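Local structure of Low molecular weight heat shock protein (Xanthomonas axonopodis pv. citri, 3GT6) at residues F19-D24 with L93-P98; K39-I44 with H70-L75. The protein probably acts as a molecular chaperone of the small heat shock protein family, binding unfolding proteins under stress to limit their aggregation. All coordinates share one frame; numbering follows the deposited sequence.

In the fold
Contact 1 pairs the two central strands of one antiparallel sheet, 18-24 and 92-98. Contact 2 pairs strands 41-48 and 67-74 of the other sheet. The two sheets face each other as a beta-sandwich, and the centres of the contacts lie about 12 Å apart. They meet through side chains of the core: L21 CD2 is 3.5 Å from L42 CD1, I95 CD1 is 3.6 Å from I44 CD1, and I97 CD1 is 3.7 Å from L75 CD1. Both strands of contact 2 lie in the sequence between the two strands of contact 1. Both contacts also touch the second subunit of the dimer.

Contact 1: F19-D24 with L93-P98; sequences FVLYAD and LEIRIP
L21 and I95 form a hydrogen-bonded pair at the middle of this antiparallel ladder. L21 N gives its hydrogen to I95 O, and I95 N returns one to L21 O, each at 2.8 Å. F19 with I97 and A23 with L93 pair the same way, making six backbone bonds. On this buried face L21 CD1 lies 3.9 Å from I97 CD1 and 4.0 Å from I95 CG2. The F19 ring turns an edge to I97 O.

V20, Y22, E94 and R96 occupy the other face. V20 CG1 is anti to the backbone N (chi1 -166°), which sets it 3.6 Å from E94 CG. The same methyl lies over one face of the Y22 ring, toward its rim. E94 runs alongside Y22, with E94 OE1 3.7 Å from Y22 CE1 near the ring plane. R96 NH1 holds the E94 carboxylate by a salt bridge to E94 OE2, 2.8 Å.

Strand 10-14 flanks 18-24, and strand 85-89 flanks 92-98. A23 packs on I44 and I97 on L42 of the facing sheet. D24 OD1 forms salt bridges with R48 and R64 of the second subunit. This is the central ladder of one sheet of the alpha-crystallin domain, an immunoglobulin-like beta-sandwich.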
# COMPACT_ATOMS: atom_id res chain seq x y z
N PHE A 19 -0.30 7.91 20.57
CA PHE A 19 0.56 7.66 19.46
C PHE A 19 -0.31 7.23 18.33
O PHE A 19 -1.37 6.65 18.52
CB PHE A 19 1.55 6.54 19.77
CG PHE A 19 2.52 6.87 20.83
CD1 PHE A 19 3.81 7.31 20.49
CD2 PHE A 19 2.16 6.76 22.19
CE1 PHE A 19 4.76 7.60 21.51
CE2 PHE A 19 3.07 7.05 23.19
CZ PHE A 19 4.40 7.48 22.85
N VAL A 20 0.19 7.46 17.12
CA VAL A 20 -0.42 6.89 15.93
C VAL A 20 0.70 6.32 15.10
O VAL A 20 1.72 6.99 14.89
CB VAL A 20 -1.08 7.93 15.07
CG1 VAL A 20 -1.97 7.20 14.07
CG2 VAL A 20 -2.01 8.79 15.89
N LEU A 21 0.51 5.09 14.64
CA LEU A 21 1.37 4.49 13.63
C LEU A 21 0.52 4.33 12.42
O LEU A 21 -0.64 3.94 12.49
CB LEU A 21 1.94 3.12 14.04
CG LEU A 21 2.76 3.04 15.31
CD1 LEU A 21 1.82 3.02 16.51
CD2 LEU A 21 3.63 1.79 15.29
N TYR A 22 1.07 4.70 11.30
CA TYR A 22 0.39 4.49 10.02
C TYR A 22 1.26 3.54 9.22
O TYR A 22 2.42 3.88 8.98
CB TYR A 22 0.41 5.81 9.24
CG TYR A 22 -0.17 6.96 10.04
CD1 TYR A 22 -1.53 7.24 9.99
CD2 TYR A 22 0.66 7.79 10.82
CE1 TYR A 22 -2.09 8.29 10.71
CE2 TYR A 22 0.12 8.86 11.54
CZ TYR A 22 -1.26 9.08 11.48
OH TYR A 22 -1.83 10.11 12.17
N ALA A 23 0.73 2.40 8.80
CA ALA A 23 1.53 1.38 8.17
C ALA A 23 0.93 1.17 6.78
O ALA A 23 -0.29 0.96 6.64
CB ALA A 23 1.43 0.10 8.96
N ASP A 24 1.77 1.26 5.76
CA ASP A 24 1.31 1.00 4.39
C ASP A 24 1.39 -0.48 4.24
O ASP A 24 2.49 -1.07 4.09
CB ASP A 24 2.28 1.64 3.38
CG ASP A 24 2.03 3.14 3.21
OD1 ASP A 24 1.06 3.68 3.74
OD2 ASP A 24 2.77 3.79 2.50
N LEU A 93 -2.89 0.91 7.55
CA LEU A 93 -3.39 0.53 8.86
C LEU A 93 -3.00 1.66 9.81
O LEU A 93 -1.87 2.11 9.81
CB LEU A 93 -2.78 -0.81 9.31
CG LEU A 93 -3.39 -1.33 10.60
CD1 LEU A 93 -4.83 -1.78 10.32
CD2 LEU A 93 -2.55 -2.44 11.12
N GLU A 94 -3.97 2.14 10.57
CA GLU A 94 -3.74 3.19 11.46
C GLU A 94 -3.90 2.64 12.85
O GLU A 94 -4.97 2.15 13.23
CB GLU A 94 -4.78 4.30 11.21
CG GLU A 94 -4.46 5.43 12.09
CD GLU A 94 -5.34 6.63 11.86
OE1 GLU A 94 -5.55 7.02 10.69
OE2 GLU A 94 -5.80 7.16 12.87
N ILE A 95 -2.82 2.67 13.61
CA ILE A 95 -2.83 2.10 14.92
C ILE A 95 -2.73 3.26 15.90
O ILE A 95 -1.80 4.04 15.83
CB ILE A 95 -1.60 1.25 15.12
CG1 ILE A 95 -1.61 0.16 14.06
CG2 ILE A 95 -1.53 0.77 16.56
CD1 ILE A 95 -0.28 -0.57 13.94
N ARG A 96 -3.67 3.35 16.82
CA ARG A 96 -3.76 4.46 17.73
C ARG A 96 -3.58 3.92 19.10
O ARG A 96 -4.15 2.89 19.45
CB ARG A 96 -5.12 5.12 17.56
CG ARG A 96 -5.35 5.66 16.14
CD ARG A 96 -6.77 6.26 16.02
NE ARG A 96 -6.82 7.56 16.73
CZ ARG A 96 -6.31 8.73 16.30
NH1 ARG A 96 -5.76 8.84 15.11
NH2 ARG A 96 -6.42 9.84 17.05
N ILE A 97 -2.71 4.55 19.87
CA ILE A 97 -2.39 4.06 21.19
C ILE A 97 -2.39 5.28 22.12
O ILE A 97 -1.57 6.16 21.99
CB ILE A 97 -1.05 3.47 21.22
CG1 ILE A 97 -0.88 2.54 20.01
CG2 ILE A 97 -0.92 2.77 22.51
CD1 ILE A 97 0.45 1.84 19.95
N PRO A 98 -3.34 5.35 23.04
CA PRO A 98 -3.29 6.46 24.00
C PRO A 98 -2.08 6.34 24.87
O PRO A 98 -1.50 5.27 25.04
CB PRO A 98 -4.51 6.24 24.86
CG PRO A 98 -5.00 4.87 24.61
CD PRO A 98 -4.26 4.28 23.44

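Contact 2: K39-I44 with H70-L75; sequences KGILSI and HRRFAL
R72 lays its guanidinium against I41 and reaches past S43 toward H70. I41 CG2 sits over the centre of one guanidinium face, 3.8 Å from R72 NH2. The bend of R72 at chi3 (84°) turns the group back over this methyl. With chi1 at -175° the H70 imidazole is carried across toward S43, and H70 NE2 comes 3.5 Å from S43 CB. The placement of the S43 hydroxyl is one of two and uncertain. R72 CD covers part of one face of the H70 ring. Further along, I41 CD1 packs on A74 CB at 3.7 Å.

The opposite face is apolar apart from the end of R71. I44 CD1 crosses to the edge of the F73 ring, 4.1 Å from F73 CE2. L42 and L75 run alongside each other and point the same way, with L42 CB 3.8 Å from L75 CD1. The R71 chain bends at chi2 and chi3. The tip of the F73 ring, CZ, lies against one face of the R71 guanidinium, toward its rim. R71 NE bonds to P8 O, and R71 NH1 forms a salt bridge with E63 of the second subunit.

The backbones of L42 with F73 and I44 with R71 exchange four hydrogen bonds, the shortest 2.7 Å from L42 N to F73 O. L75 N adds a longer one to G40 O at 3.1 Å, where the ladder ends. Across the sandwich, F73 packs on V10 and I12 of strand 10-14. The pair is an antiparallel ladder in the second sheet of the alpha-crystallin beta-sandwich. Strand 67-74, outermost of its sheet within this chain, also reaches the second subunit through R71 and F73.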
# COMPACT_ATOMS: atom_id res chain seq x y z
N LYS A 39 5.79 -5.72 26.17
CA LYS A 39 6.97 -5.17 26.85
C LYS A 39 7.53 -3.95 26.11
O LYS A 39 8.73 -3.82 25.88
CB LYS A 39 8.03 -6.28 26.95
CG LYS A 39 7.79 -7.32 28.11
CD LYS A 39 8.47 -8.69 27.70
CE LYS A 39 8.60 -9.71 28.89
NZ LYS A 39 7.56 -9.44 30.00
N GLY A 40 6.63 -3.08 25.72
CA GLY A 40 7.00 -1.86 25.10
C GLY A 40 7.12 -1.97 23.63
O GLY A 40 7.23 -0.97 22.98
N ILE A 41 7.15 -3.18 23.04
CA ILE A 41 7.46 -3.27 21.66
C ILE A 41 6.17 -3.38 20.90
O ILE A 41 5.40 -4.34 21.07
CB ILE A 41 8.28 -4.48 21.31
CG1 ILE A 41 9.61 -4.45 22.02
CG2 ILE A 41 8.56 -4.56 19.81
CD1 ILE A 41 10.51 -3.27 21.66
N LEU A 42 5.93 -2.43 20.01
CA LEU A 42 4.74 -2.52 19.17
C LEU A 42 5.09 -3.39 17.97
O LEU A 42 6.05 -3.07 17.24
CB LEU A 42 4.36 -1.11 18.71
CG LEU A 42 3.01 -0.88 18.02
CD1 LEU A 42 3.03 -1.39 16.61
CD2 LEU A 42 1.88 -1.54 18.78
N SER A 43 4.37 -4.47 17.73
CA SER A 43 4.60 -5.19 16.50
C SER A 43 3.43 -5.14 15.59
O SER A 43 2.23 -5.09 16.00
CB SER A 43 4.92 -6.71 16.72
OG SER A 43 5.85 -6.81 17.75
N ILE A 44 3.75 -5.22 14.33
CA ILE A 44 2.73 -5.23 13.31
C ILE A 44 3.13 -6.38 12.41
O ILE A 44 4.21 -6.38 11.83
CB ILE A 44 2.77 -4.01 12.43
CG1 ILE A 44 2.81 -2.75 13.30
CG2 ILE A 44 1.61 -4.10 11.33
CD1 ILE A 44 2.87 -1.38 12.47
N HIS A 70 7.05 -8.17 9.78
CA HIS A 70 6.97 -8.09 11.17
C HIS A 70 7.71 -6.82 11.51
O HIS A 70 8.92 -6.81 11.56
CB HIS A 70 7.69 -9.29 11.80
CG HIS A 70 7.55 -9.35 13.28
ND1 HIS A 70 7.98 -10.43 14.01
CD2 HIS A 70 7.09 -8.43 14.17
CE1 HIS A 70 7.72 -10.21 15.29
NE2 HIS A 70 7.18 -9.01 15.41
N ARG A 71 6.96 -5.73 11.64
CA ARG A 71 7.53 -4.45 11.94
C ARG A 71 7.50 -4.35 13.44
O ARG A 71 6.50 -4.71 14.06
CB ARG A 71 6.62 -3.38 11.33
CG ARG A 71 6.53 -3.49 9.87
CD ARG A 71 7.91 -3.53 9.18
NE ARG A 71 8.31 -2.17 8.94
CZ ARG A 71 9.26 -1.50 9.61
NH1 ARG A 71 9.49 -0.23 9.29
NH2 ARG A 71 9.96 -2.10 10.54
N ARG A 72 8.57 -3.88 14.04
CA ARG A 72 8.58 -3.67 15.46
C ARG A 72 9.08 -2.26 15.80
O ARG A 72 10.04 -1.76 15.19
CB ARG A 72 9.59 -4.66 16.09
CG ARG A 72 9.17 -6.15 16.02
CD ARG A 72 10.37 -7.13 16.26
NE ARG A 72 10.61 -7.33 17.66
CZ ARG A 72 9.75 -7.96 18.48
NH1 ARG A 72 8.58 -8.45 18.02
NH2 ARG A 72 10.05 -8.07 19.77
N PHE A 73 8.50 -1.63 16.80
CA PHE A 73 8.97 -0.32 17.18
C PHE A 73 8.99 -0.33 18.70
O PHE A 73 8.10 -0.90 19.31
CB PHE A 73 7.99 0.70 16.65
CG PHE A 73 7.84 0.61 15.16
CD1 PHE A 73 8.87 1.05 14.34
CD2 PHE A 73 6.75 -0.03 14.59
CE1 PHE A 73 8.79 0.91 12.94
CE2 PHE A 73 6.68 -0.19 13.20
CZ PHE A 73 7.72 0.32 12.39
N ALA A 74 10.02 0.28 19.28
CA ALA A 74 10.19 0.23 20.69
C ALA A 74 9.54 1.54 21.11
O ALA A 74 10.17 2.60 21.08
CB ALA A 74 11.70 0.18 21.02
N LEU A 75 8.27 1.49 21.44
CA LEU A 75 7.56 2.70 21.73
C LEU A 75 7.90 3.15 23.17
O LEU A 75 8.31 2.33 23.98
CB LEU A 75 6.06 2.49 21.63
CG LEU A 75 5.58 2.28 20.18
CD1 LEU A 75 4.07 2.34 20.23
CD2 LEU A 75 6.12 3.44 19.42